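Local coordinates for protein mandelate racemase/muconate lactonizing enzyme (Polaromonas sp., PDB 2OG9) that probably catalyses racemisation or a related proton abstraction on a hydroxy-acid substrate, in the manner of enolase-superfamily enzymes, at residues A[237-251]-A[272-286]. Sequence-based numbering, arbitrary orientation.
Sequences WIEEPLDAYDHEGHA and EHGDLIRHRAADYLM
The ring of His247 wedges between the two helices: it lies over the backbone of Leu276, with Leu276 CA beneath its centre and Leu276 CB in a CH-pi contact, while Tyr245 O sits above the opposite face. Within the ring plane ND1 donates to Asp275 OD2 at 2.8 Å, although the bond is bent (134°) and meets the carboxylate from above its plane. Behind the ring, His247 CB rests over the flat face of His279, 3.6 Å from its centroid, and ND1 of His279, bonded to Asp275 O, holds that face in place. Were His247 an alanine, Asp275 OD2 would probably lose this donor and a gap would open over Leu276. Further out, Tyr245 reaches across to Glu272, OH to OE2 2.9 Å, while Glu272 OE1 takes Thr268 N.

The contact joins two consecutive helices of the enolase-superfamily TIM barrel, whereas strands 238-239 and 284-285 have 261-263 between them. Small residues suit the helix seam: Ala251 CA comes to 3.9 Å of Ala281 CA, beside the Schellman motif at Arg280; Ala251 CB nestles against His279 O, and Ala281 CB fits against His247 O and His250 CB, where bulkier groups would not sit so closely. At the barrel strands the filling is bulkier. Trp237 drives its CE3 edge into the face of Tyr284, the planes 57° apart; selenomethionine Met286 lays SE 3.5 Å from Glu239 CD, and its bend at chi3 (78°) turns CE toward Trp237 CZ2.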
loop_
_atom_site.group_PDB
_atom_site.type_symbol
_atom_site.label_atom_id
_atom_site.label_comp_id
_atom_site.label_asym_id
_atom_site.label_seq_id
_atom_site.Cartn_x
_atom_site.Cartn_y
_atom_site.Cartn_z
ATOM N N TRP A 237 11.179 1.318 29.232
ATOM C CA TRP A 237 10.226 0.629 28.376
ATOM C C TRP A 237 9.059 0.037 29.152
ATOM O O TRP A 237 9.092 -0.051 30.381
ATOM C CB TRP A 237 10.912 -0.489 27.564
ATOM C CG TRP A 237 11.378 -1.694 28.354
ATOM C CD1 TRP A 237 10.619 -2.506 29.158
ATOM C CD2 TRP A 237 12.699 -2.250 28.365
ATOM N NE1 TRP A 237 11.390 -3.530 29.661
ATOM C CE2 TRP A 237 12.668 -3.396 29.191
ATOM C CE3 TRP A 237 13.907 -1.891 27.752
ATOM C CZ2 TRP A 237 13.803 -4.188 29.420
ATOM C CZ3 TRP A 237 15.036 -2.680 27.980
ATOM C CH2 TRP A 237 14.973 -3.813 28.806
ATOM N N ILE A 238 8.016 -0.324 28.412
ATOM C CA ILE A 238 6.840 -0.979 28.963
ATOM C C ILE A 238 6.874 -2.316 28.230
ATOM O O ILE A 238 6.718 -2.373 27.008
ATOM C CB ILE A 238 5.549 -0.204 28.639
ATOM C CG1 ILE A 238 5.537 1.115 29.429
ATOM C CG2 ILE A 238 4.328 -1.071 28.974
ATOM C CD1 ILE A 238 4.350 2.022 29.129
ATOM N N GLU A 239 7.099 -3.383 28.986
ATOM C CA GLU A 239 7.243 -4.729 28.440
ATOM C C GLU A 239 5.979 -5.591 28.421
ATOM O O GLU A 239 5.244 -5.662 29.408
ATOM C CB GLU A 239 8.349 -5.435 29.234
ATOM C CG GLU A 239 8.762 -6.813 28.758
ATOM C CD GLU A 239 9.910 -7.361 29.593
ATOM O OE1 GLU A 239 10.740 -6.547 30.050
ATOM O OE2 GLU A 239 9.995 -8.591 29.789
ATOM N N GLU A 240 5.745 -6.248 27.288
ATOM C CA GLU A 240 4.599 -7.134 27.107
ATOM C C GLU A 240 3.273 -6.578 27.617
ATOM O O GLU A 240 2.590 -7.221 28.414
ATOM C CB GLU A 240 4.877 -8.472 27.794
ATOM C CG GLU A 240 5.865 -9.364 27.067
ATOM C CD GLU A 240 5.246 -10.067 25.873
ATOM O OE1 GLU A 240 5.524 -11.274 25.695
ATOM O OE2 GLU A 240 4.486 -9.417 25.113
ATOM N N PRO A 241 2.886 -5.377 27.164
ATOM C CA PRO A 241 1.616 -4.823 27.638
ATOM C C PRO A 241 0.410 -5.640 27.176
ATOM O O PRO A 241 -0.621 -5.667 27.847
ATOM C CB PRO A 241 1.620 -3.411 27.059
ATOM C CG PRO A 241 2.395 -3.588 25.765
ATOM C CD PRO A 241 3.543 -4.464 26.213
ATOM N N LEU A 242 0.555 -6.323 26.043
ATOM C CA LEU A 242 -0.531 -7.122 25.470
ATOM C C LEU A 242 -0.119 -8.562 25.189
ATOM O O LEU A 242 1.023 -8.946 25.427
ATOM C CB LEU A 242 -0.985 -6.496 24.156
ATOM C CG LEU A 242 -1.474 -5.047 24.206
ATOM C CD1 LEU A 242 -1.593 -4.504 22.789
ATOM C CD2 LEU A 242 -2.807 -4.984 24.938
ATOM N N ASP A 243 -1.059 -9.352 24.673
ATOM C CA ASP A 243 -0.770 -10.734 24.318
ATOM C C ASP A 243 0.432 -10.698 23.377
ATOM O O ASP A 243 0.491 -9.874 22.462
ATOM C CB ASP A 243 -1.953 -11.374 23.590
ATOM C CG ASP A 243 -1.639 -12.775 23.097
ATOM O OD1 ASP A 243 -1.633 -13.718 23.917
ATOM O OD2 ASP A 243 -1.378 -12.935 21.888
ATOM N N ALA A 244 1.382 -11.598 23.600
ATOM C CA ALA A 244 2.595 -11.667 22.794
ATOM C C ALA A 244 2.342 -11.703 21.287
ATOM O O ALA A 244 3.189 -11.286 20.496
ATOM C CB ALA A 244 3.415 -12.886 23.211
ATOM N N TYR A 245 1.173 -12.190 20.887
ATOM C CA TYR A 245 0.858 -12.293 19.469
ATOM C C TYR A 245 0.000 -11.179 18.877
ATOM O O TYR A 245 -0.320 -11.213 17.690
ATOM C CB TYR A 245 0.226 -13.662 19.197
ATOM C CG TYR A 245 1.235 -14.779 19.329
ATOM C CD1 TYR A 245 2.045 -15.136 18.256
ATOM C CD2 TYR A 245 1.454 -15.408 20.556
ATOM C CE1 TYR A 245 3.056 -16.086 18.398
ATOM C CE2 TYR A 245 2.463 -16.359 20.710
ATOM C CZ TYR A 245 3.260 -16.688 19.628
ATOM O OH TYR A 245 4.275 -17.604 19.770
ATOM N N ASP A 246 -0.360 -10.192 19.693
ATOM C CA ASP A 246 -1.166 -9.073 19.210
ATOM C C ASP A 246 -0.234 -8.014 18.621
ATOM O O ASP A 246 -0.015 -6.958 19.210
ATOM C CB ASP A 246 -1.991 -8.475 20.353
ATOM C CG ASP A 246 -2.950 -7.406 19.875
ATOM O OD1 ASP A 246 -3.034 -7.203 18.644
ATOM O OD2 ASP A 246 -3.619 -6.770 20.721
ATOM N N HIS A 247 0.306 -8.307 17.446
ATOM C CA HIS A 247 1.243 -7.412 16.773
ATOM C C HIS A 247 0.650 -6.055 16.396
ATOM O O HIS A 247 1.308 -5.022 16.549
ATOM C CB HIS A 247 1.810 -8.123 15.543
ATOM C CG HIS A 247 2.586 -9.362 15.874
ATOM N ND1 HIS A 247 2.770 -10.393 14.976
ATOM C CD2 HIS A 247 3.237 -9.728 17.004
ATOM C CE1 HIS A 247 3.499 -11.339 15.539
ATOM N NE2 HIS A 247 3.795 -10.961 16.771
ATOM N N GLU A 248 -0.583 -6.054 15.895
ATOM C CA GLU A 248 -1.236 -4.801 15.534
ATOM C C GLU A 248 -1.434 -3.967 16.791
ATOM O O GLU A 248 -1.252 -2.748 16.772
ATOM C CB GLU A 248 -2.599 -5.057 14.889
ATOM C CG GLU A 248 -2.539 -5.432 13.425
ATOM C CD GLU A 248 -3.919 -5.486 12.791
ATOM O OE1 GLU A 248 -4.693 -4.520 12.961
ATOM O OE2 GLU A 248 -4.224 -6.494 12.117
ATOM N N GLY A 249 -1.817 -4.637 17.877
ATOM C CA GLY A 249 -2.033 -3.955 19.142
ATOM C C GLY A 249 -0.771 -3.275 19.637
ATOM O O GLY A 249 -0.795 -2.104 20.023
ATOM N N HIS A 250 0.340 -4.008 19.620
ATOM C CA HIS A 250 1.613 -3.457 20.064
ATOM C C HIS A 250 2.067 -2.316 19.157
ATOM O O HIS A 250 2.559 -1.301 19.638
ATOM C CB HIS A 250 2.691 -4.553 20.102
ATOM C CG HIS A 250 2.580 -5.472 21.280
ATOM N ND1 HIS A 250 2.658 -5.029 22.584
ATOM C CD2 HIS A 250 2.413 -6.814 21.350
ATOM C CE1 HIS A 250 2.545 -6.058 23.405
ATOM N NE2 HIS A 250 2.395 -7.153 22.681
ATOM N N ALA A 251 1.897 -2.475 17.849
ATOM C CA ALA A 251 2.301 -1.433 16.902
ATOM C C ALA A 251 1.527 -0.143 17.157
ATOM O O ALA A 251 2.082 0.954 17.059
ATOM C CB ALA A 251 2.071 -1.905 15.463
ATOM N N GLU A 272 8.325 -15.639 13.544
ATOM C CA GLU A 272 7.425 -14.883 14.415
ATOM C C GLU A 272 7.994 -13.493 14.707
ATOM O O GLU A 272 7.251 -12.512 14.754
ATOM C CB GLU A 272 7.183 -15.624 15.737
ATOM C CG GLU A 272 6.558 -17.011 15.586
ATOM C CD GLU A 272 6.107 -17.588 16.919
ATOM O OE1 GLU A 272 6.876 -17.493 17.895
ATOM O OE2 GLU A 272 4.984 -18.139 16.991
ATOM N N HIS A 273 9.307 -13.415 14.913
ATOM C CA HIS A 273 9.959 -12.134 15.177
ATOM C C HIS A 273 9.885 -11.277 13.924
ATOM O O HIS A 273 9.762 -10.051 13.998
ATOM C CB HIS A 273 11.425 -12.348 15.578
ATOM C CG HIS A 273 11.606 -12.676 17.024
ATOM N ND1 HIS A 273 11.663 -11.709 18.005
ATOM C CD2 HIS A 273 11.687 -13.867 17.665
ATOM C CE1 HIS A 273 11.769 -12.289 19.188
ATOM N NE2 HIS A 273 11.786 -13.599 19.009
ATOM N N GLY A 274 9.953 -11.931 12.771
ATOM C CA GLY A 274 9.877 -11.209 11.517
ATOM C C GLY A 274 8.518 -10.548 11.377
ATOM O O GLY A 274 8.414 -9.421 10.902
ATOM N N ASP A 275 7.473 -11.247 11.806
ATOM C CA ASP A 275 6.119 -10.718 11.712
ATOM C C ASP A 275 5.986 -9.512 12.638
ATOM O O ASP A 275 5.432 -8.479 12.262
ATOM C CB ASP A 275 5.111 -11.809 12.087
ATOM C CG ASP A 275 3.708 -11.497 11.601
ATOM O OD1 ASP A 275 3.553 -11.153 10.408
ATOM O OD2 ASP A 275 2.760 -11.609 12.409
ATOM N N LEU A 276 6.515 -9.650 13.849
ATOM C CA LEU A 276 6.486 -8.579 14.836
ATOM C C LEU A 276 7.203 -7.348 14.266
ATOM O O LEU A 276 6.713 -6.217 14.369
ATOM C CB LEU A 276 7.172 -9.065 16.121
ATOM C CG LEU A 276 7.210 -8.175 17.364
ATOM C CD1 LEU A 276 7.670 -8.993 18.573
ATOM C CD2 LEU A 276 8.148 -7.007 17.124
ATOM N N ILE A 277 8.357 -7.579 13.645
ATOM C CA ILE A 277 9.153 -6.505 13.054
ATOM C C ILE A 277 8.441 -5.879 11.855
ATOM O O ILE A 277 8.540 -4.677 11.631
ATOM C CB ILE A 277 10.548 -7.035 12.623
ATOM C CG1 ILE A 277 11.358 -7.410 13.872
ATOM C CG2 ILE A 277 11.285 -5.989 11.777
ATOM C CD1 ILE A 277 12.688 -8.110 13.571
ATOM N N ARG A 278 7.724 -6.696 11.090
ATOM C CA ARG A 278 6.992 -6.200 9.929
ATOM C C ARG A 278 5.920 -5.205 10.386
ATOM O O ARG A 278 5.659 -4.206 9.718
ATOM C CB ARG A 278 6.349 -7.371 9.179
ATOM C CG ARG A 278 5.615 -6.987 7.899
ATOM C CD ARG A 278 5.179 -8.231 7.129
ATOM N NE ARG A 278 4.180 -9.018 7.850
ATOM C CZ ARG A 278 2.904 -8.666 7.985
ATOM N NH1 ARG A 278 2.461 -7.539 7.445
ATOM N NH2 ARG A 278 2.067 -9.444 8.659
ATOM N N HIS A 279 5.310 -5.479 11.538
ATOM C CA HIS A 279 4.280 -4.605 12.095
ATOM C C HIS A 279 4.864 -3.384 12.809
ATOM O O HIS A 279 4.122 -2.466 13.163
ATOM C CB HIS A 279 3.422 -5.355 13.124
ATOM C CG HIS A 279 2.419 -6.293 12.532
ATOM N ND1 HIS A 279 2.771 -7.484 11.936
ATOM C CD2 HIS A 279 1.067 -6.229 12.475
ATOM C CE1 HIS A 279 1.679 -8.115 11.540
ATOM N NE2 HIS A 279 0.631 -7.375 11.855
ATOM N N ARG A 280 6.179 -3.375 13.023
ATOM C CA ARG A 280 6.833 -2.292 13.759
ATOM C C ARG A 280 6.164 -2.292 15.137
ATOM O O ARG A 280 5.754 -1.258 15.657
ATOM C CB ARG A 280 6.632 -0.946 13.053
ATOM C CG ARG A 280 7.260 -0.898 11.667
ATOM C CD ARG A 280 6.991 0.419 10.941
ATOM N NE ARG A 280 7.546 1.570 11.649
ATOM C CZ ARG A 280 7.759 2.760 11.094
ATOM N NH1 ARG A 280 7.465 2.961 9.814
ATOM N NH2 ARG A 280 8.265 3.751 11.818
ATOM N N ALA A 281 6.078 -3.482 15.719
ATOM C CA ALA A 281 5.423 -3.685 17.000
ATOM C C ALA A 281 6.320 -3.584 18.228
ATOM O O ALA A 281 5.847 -3.756 19.352
ATOM C CB ALA A 281 4.721 -5.039 16.992
ATOM N N ALA A 282 7.603 -3.305 18.034
ATOM C CA ALA A 282 8.502 -3.207 19.181
ATOM C C ALA A 282 9.678 -2.261 18.995
ATOM O O ALA A 282 10.378 -2.307 17.984
ATOM C CB ALA A 282 9.017 -4.591 19.548
ATOM N N ASP A 283 9.885 -1.404 19.988
ATOM C CA ASP A 283 10.995 -0.461 19.981
ATOM C C ASP A 283 12.215 -1.261 20.440
ATOM O O ASP A 283 13.317 -1.096 19.911
ATOM C CB ASP A 283 10.688 0.684 20.937
ATOM C CG ASP A 283 9.506 1.509 20.474
ATOM O OD1 ASP A 283 9.646 2.214 19.453
ATOM O OD2 ASP A 283 8.437 1.436 21.116
ATOM N N TYR A 284 11.994 -2.122 21.431
ATOM C CA TYR A 284 13.020 -3.021 21.969
ATOM C C TYR A 284 12.567 -4.448 21.677
ATOM O O TYR A 284 11.565 -4.903 22.229
ATOM C CB TYR A 284 13.158 -2.883 23.491
ATOM C CG TYR A 284 13.912 -1.663 23.974
ATOM C CD1 TYR A 284 15.307 -1.649 24.030
ATOM C CD2 TYR A 284 13.228 -0.519 24.374
ATOM C CE1 TYR A 284 16.001 -0.515 24.478
ATOM C CE2 TYR A 284 13.904 0.610 24.818
ATOM C CZ TYR A 284 15.285 0.609 24.864
ATOM O OH TYR A 284 15.935 1.752 25.267
ATOM N N LEU A 285 13.294 -5.155 20.817
ATOM C CA LEU A 285 12.941 -6.534 20.508
ATOM C C LEU A 285 13.610 -7.410 21.566
ATOM O O LEU A 285 14.783 -7.206 21.897
ATOM C CB LEU A 285 13.439 -6.917 19.109
ATOM C CG LEU A 285 12.935 -8.260 18.579
ATOM C CD1 LEU A 285 11.429 -8.178 18.320
ATOM C CD2 LEU A 285 13.675 -8.609 17.295
HETATM N N MSE A 286 12.880 -8.386 22.087
HETATM C CA MSE A 286 13.427 -9.243 23.131
HETATM C C MSE A 286 13.511 -10.719 22.790
HETATM O O MSE A 286 12.849 -11.553 23.410
HETATM C CB MSE A 286 12.617 -9.053 24.415
HETATM C CG MSE A 286 12.553 -7.600 24.857
HETATM SE SE MSE A 286 11.692 -7.417 26.579
HETATM C CE MSE A 286 13.162 -7.978 27.743
HETATM O O HOH W 1 -1.816 -7.523 10.981
HETATM O O HOH W 2 4.331 1.164 15.488
#